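Side-chain contacts in putative uncharacterized protein (Chaetomium thermophilum, PDB 5T8V), which probably helps load cohesin onto chromatin and is represented here by its HEAT-repeat-containing C-terminal fragment: residues A22-A27 and L80-Y85; V31-A34 and S40-M43. All coordinates share one frame; numbering follows the deposited sequence.

Contact 1 (A22-A27 and L80-Y85); sequences AYLQAA and LDDLIY
One face of the D82 carboxylate is met by a methyl group of L24. L24 CD2 lies above the carboxylate plane, 3.7 Å from D82 CG. It is almost the same distance from the two oxygens, as expected of a methyl set over a face. The amide of Q25 approaches from the same side, farther out near OD2. Q25 NE2 stays 4.1 Å from D82 OD2, too far for a hydrogen bond, and the amide and carboxylate planes are 59° apart. L24 holds CG anti to its backbone N (chi1 -165°), which carries the CD2 branch across to D82. Q25 starts away from D82 and bends back at chi2. This is a sparse contact near the amino-terminal end of the fragment, its centre about 79 Å from the centre of the chain. It joins helix 9-36 to L80-Y85, which runs into helix 81-96. Around it, L24 also packs on L62 of helix 56-71. D82 touches F28, and the ring of Y85 meets that of F28 edge-to-face. The chemistry between the two segments is thin. A methyl covers one face of an anion and an amide stays beyond bonding distance, so the charge of D82 is probably not neutralised across this contact.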
loop_
_atom_site.group_PDB
_atom_site.type_symbol
_atom_site.label_atom_id
_atom_site.label_comp_id
_atom_site.label_asym_id
_atom_site.label_seq_id
_atom_site.Cartn_x
_atom_site.Cartn_y
_atom_site.Cartn_z
ATOM N N ALA A 22 17.217 62.315 46.214
ATOM C CA ALA A 22 17.125 62.064 47.649
ATOM C C ALA A 22 17.733 60.712 48.003
ATOM O O ALA A 22 18.644 60.622 48.837
ATOM C CB ALA A 22 15.665 62.136 48.097
ATOM N N TYR A 23 17.241 59.644 47.373
ATOM C CA TYR A 23 17.769 58.316 47.664
ATOM C C TYR A 23 19.273 58.260 47.428
ATOM O O TYR A 23 20.008 57.626 48.194
ATOM C CB TYR A 23 17.059 57.267 46.810
ATOM C CG TYR A 23 17.208 55.873 47.361
ATOM C CD1 TYR A 23 18.434 55.222 47.331
ATOM C CD2 TYR A 23 16.126 55.213 47.925
ATOM C CE1 TYR A 23 18.577 53.955 47.843
ATOM C CE2 TYR A 23 16.260 53.943 48.439
ATOM C CZ TYR A 23 17.487 53.319 48.394
ATOM O OH TYR A 23 17.628 52.053 48.905
ATOM N N LEU A 24 19.745 58.916 46.367
ATOM C CA LEU A 24 21.172 58.934 46.062
ATOM C C LEU A 24 21.964 59.546 47.211
ATOM O O LEU A 24 22.951 58.964 47.683
ATOM C CB LEU A 24 21.404 59.712 44.768
ATOM C CG LEU A 24 22.755 59.574 44.072
ATOM C CD1 LEU A 24 22.845 58.240 43.350
ATOM C CD2 LEU A 24 22.958 60.729 43.100
ATOM N N GLN A 25 21.545 60.726 47.677
ATOM C CA GLN A 25 22.221 61.356 48.805
ATOM C C GLN A 25 22.194 60.455 50.032
ATOM O O GLN A 25 23.213 60.294 50.716
ATOM C CB GLN A 25 21.577 62.708 49.117
ATOM C CG GLN A 25 21.683 63.725 47.987
ATOM C CD GLN A 25 23.117 64.001 47.577
ATOM O OE1 GLN A 25 24.025 64.002 48.409
ATOM N NE2 GLN A 25 23.331 64.229 46.285
ATOM N N ALA A 26 21.038 59.853 50.323
ATOM C CA ALA A 26 20.945 58.937 51.456
ATOM C C ALA A 26 21.951 57.799 51.329
ATOM O O ALA A 26 22.547 57.371 52.327
ATOM C CB ALA A 26 19.524 58.386 51.568
ATOM N N ALA A 27 22.156 57.295 50.111
ATOM C CA ALA A 27 23.120 56.219 49.909
ATOM C C ALA A 27 24.546 56.707 50.133
ATOM O O ALA A 27 25.341 56.031 50.797
ATOM C CB ALA A 27 22.970 55.637 48.504
ATOM N N LEU A 80 26.193 64.990 36.832
ATOM C CA LEU A 80 27.235 64.080 36.367
ATOM C C LEU A 80 28.181 63.703 37.500
ATOM O O LEU A 80 28.433 62.518 37.746
ATOM C CB LEU A 80 28.008 64.726 35.218
ATOM C CG LEU A 80 29.260 63.995 34.726
ATOM C CD1 LEU A 80 28.880 62.733 33.967
ATOM C CD2 LEU A 80 30.111 64.920 33.874
ATOM N N ASP A 81 28.707 64.707 38.209
ATOM C CA ASP A 81 29.789 64.473 39.161
ATOM C C ASP A 81 29.448 63.398 40.185
ATOM O O ASP A 81 30.343 62.680 40.645
ATOM C CB ASP A 81 30.149 65.780 39.873
ATOM C CG ASP A 81 31.343 66.477 39.246
ATOM O OD1 ASP A 81 31.642 66.209 38.064
ATOM O OD2 ASP A 81 31.983 67.297 39.939
ATOM N N ASP A 82 28.175 63.264 40.557
ATOM C CA ASP A 82 27.777 62.264 41.539
ATOM C C ASP A 82 27.244 60.985 40.895
ATOM O O ASP A 82 26.734 60.113 41.606
ATOM C CB ASP A 82 26.751 62.851 42.518
ATOM C CG ASP A 82 25.439 63.231 41.858
ATOM O OD1 ASP A 82 25.080 62.635 40.822
ATOM O OD2 ASP A 82 24.756 64.130 42.395
ATOM N N LEU A 83 27.346 60.857 39.572
ATOM C CA LEU A 83 27.152 59.570 38.913
ATOM C C LEU A 83 28.470 58.823 38.757
ATOM O O LEU A 83 28.501 57.591 38.856
ATOM C CB LEU A 83 26.500 59.762 37.540
ATOM C CG LEU A 83 24.969 59.799 37.498
ATOM C CD1 LEU A 83 24.486 60.214 36.117
ATOM C CD2 LEU A 83 24.377 58.450 37.872
ATOM N N ILE A 84 29.561 59.553 38.511
ATOM C CA ILE A 84 30.886 58.943 38.538
ATOM C C ILE A 84 31.143 58.310 39.897
ATOM O O ILE A 84 31.788 57.260 39.999
ATOM C CB ILE A 84 31.962 59.990 38.190
ATOM C CG1 ILE A 84 31.859 60.394 36.719
ATOM C CG2 ILE A 84 33.368 59.458 38.483
ATOM C CD1 ILE A 84 31.446 61.830 36.512
ATOM N N TYR A 85 30.648 58.941 40.965
ATOM C CA TYR A 85 30.844 58.394 42.303
ATOM C C TYR A 85 30.081 57.085 42.473
ATOM O O TYR A 85 30.621 56.109 43.008
ATOM C CB TYR A 85 30.414 59.418 43.353
ATOM C CG TYR A 85 30.664 58.986 44.782
ATOM C CD1 TYR A 85 31.917 58.541 45.186
ATOM C CD2 TYR A 85 29.652 59.037 45.732
ATOM C CE1 TYR A 85 32.151 58.147 46.492
ATOM C CE2 TYR A 85 29.876 58.648 47.040
ATOM C CZ TYR A 85 31.128 58.205 47.415
ATOM O OH TYR A 85 31.357 57.817 48.715
#

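Contact 2 (V31-A34 and S40-M43); sequences VDRA and SNEM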
loop_
_atom_site.group_PDB
_atom_site.type_symbol
_atom_site.label_atom_id
_atom_site.label_comp_id
_atom_site.label_asym_id
_atom_site.label_seq_id
_atom_site.Cartn_x
_atom_site.Cartn_y
_atom_site.Cartn_z
ATOM N N VAL A 31 27.224 55.580 52.974
ATOM C CA VAL A 31 28.605 55.140 52.801
ATOM C C VAL A 31 29.524 55.919 53.734
ATOM O O VAL A 31 30.410 55.344 54.381
ATOM C CB VAL A 31 29.035 55.286 51.328
ATOM C CG1 VAL A 31 30.517 54.973 51.159
ATOM C CG2 VAL A 31 28.204 54.372 50.440
ATOM N N ASP A 32 29.334 57.238 53.818
ATOM C CA ASP A 32 30.136 58.041 54.737
ATOM C C ASP A 32 30.030 57.507 56.159
ATOM O O ASP A 32 31.041 57.334 56.849
ATOM C CB ASP A 32 29.697 59.506 54.682
ATOM C CG ASP A 32 30.238 60.234 53.469
ATOM O OD1 ASP A 32 31.410 60.001 53.105
ATOM O OD2 ASP A 32 29.490 61.042 52.880
ATOM N N ARG A 33 28.805 57.239 56.614
ATOM C CA ARG A 33 28.618 56.694 57.955
ATOM C C ARG A 33 29.285 55.332 58.091
ATOM O O ARG A 33 29.849 55.010 59.143
ATOM C CB ARG A 33 27.128 56.590 58.272
ATOM C CG ARG A 33 26.821 56.249 59.721
ATOM C CD ARG A 33 25.469 55.573 59.844
ATOM N NE ARG A 33 24.462 56.206 58.996
ATOM C CZ ARG A 33 23.246 55.714 58.782
ATOM N NH1 ARG A 33 22.873 54.575 59.352
ATOM N NH2 ARG A 33 22.400 56.362 57.992
ATOM N N ALA A 34 29.229 54.517 57.037
ATOM C CA ALA A 34 29.840 53.195 57.086
ATOM C C ALA A 34 31.362 53.258 57.089
ATOM O O ALA A 34 32.004 52.282 57.483
ATOM C CB ALA A 34 29.359 52.350 55.906
ATOM N N SER A 40 29.231 47.910 59.146
ATOM C CA SER A 40 28.364 47.928 57.976
ATOM C C SER A 40 27.051 48.623 58.312
ATOM O O SER A 40 26.434 48.346 59.345
ATOM C CB SER A 40 28.100 46.506 57.483
ATOM O OG SER A 40 29.296 45.901 57.022
ATOM N N ASN A 41 26.628 49.528 57.439
ATOM C CA ASN A 41 25.409 50.291 57.640
ATOM C C ASN A 41 24.206 49.521 57.096
ATOM O O ASN A 41 24.340 48.500 56.418
ATOM C CB ASN A 41 25.539 51.659 56.966
ATOM C CG ASN A 41 24.392 52.590 57.298
ATOM O OD1 ASN A 41 23.563 52.294 58.159
ATOM N ND2 ASN A 41 24.342 53.728 56.618
ATOM N N GLU A 42 23.009 50.019 57.419
ATOM C CA GLU A 42 21.787 49.418 56.895
ATOM C C GLU A 42 21.760 49.434 55.372
ATOM O O GLU A 42 21.133 48.566 54.755
ATOM C CB GLU A 42 20.568 50.154 57.455
ATOM C CG GLU A 42 19.231 49.704 56.877
ATOM C CD GLU A 42 18.059 50.474 57.456
ATOM O OE1 GLU A 42 18.207 51.050 58.556
ATOM O OE2 GLU A 42 16.990 50.508 56.808
ATOM N N MET A 43 22.424 50.408 54.752
ATOM C CA MET A 43 22.483 50.532 53.300
ATOM C C MET A 43 23.843 50.182 52.719
ATOM O O MET A 43 23.913 49.587 51.644
ATOM C CB MET A 43 22.118 51.959 52.878
ATOM C CG MET A 43 20.642 52.295 53.023
ATOM S SD MET A 43 20.274 54.004 52.580
ATOM C CE MET A 43 18.489 53.944 52.434
#
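R33 and A34 are the residues of helix 9-36 that meet N41 of the following loop. V31 comes first, and its CB points away from S40-M43. R33 follows, with CG anti to the backbone N (chi1 -171°) and a bend at chi3 that brings the guanidinium across the amide of N41. N41 ND2 sits over the centre of one guanidinium face, 3.1 Å from R33 CZ. Donors face donors here, so this approach is not a bond. The amide and guanidinium planes are 54° apart, and the two groups are not stacked flat. R33 NH1 is 2.7 Å from N41 OD1, but the angle is too poor for a hydrogen bond. A34 adds a nonpolar touch, its CB 4.0 Å from N41 CB. N41 ND2 also makes a weak hydrogen bond to A30 O on the helix. With an alanine here instead of N41, the R33 face is likely to lose its amide cover and the loop its weak tie to A30 O. S40 OG is hydrogen-bonded to F46 N, and the backbone of M43 to A55. V31 packs on A44, A52 and L54 of the small antiparallel sheet and on L89 of helix 81-96, while A34 also rests on A44.

In the fold
Both contacts use helix 9-36, near the amino-terminal end of this fragment. Their centres are about 14 Å apart, and contact 2 is nested in the chain loop closed by contact 1. Each is partly buried and places one buried nonpolar residue, L24 or A34, beside an exposed polar one, Q25 or R33. Contact 1 joins parts distant in sequence, and sets a nonpolar group against a charge. Contact 2 is local and more polar: it brings the loop before strand 44-46 back onto the helix, with a weak hydrogen bond from loop to helix beside it. The two meet where Y85 OH packs 3.8 Å from V31 CG1, and where M43 reaches Y23 and A26.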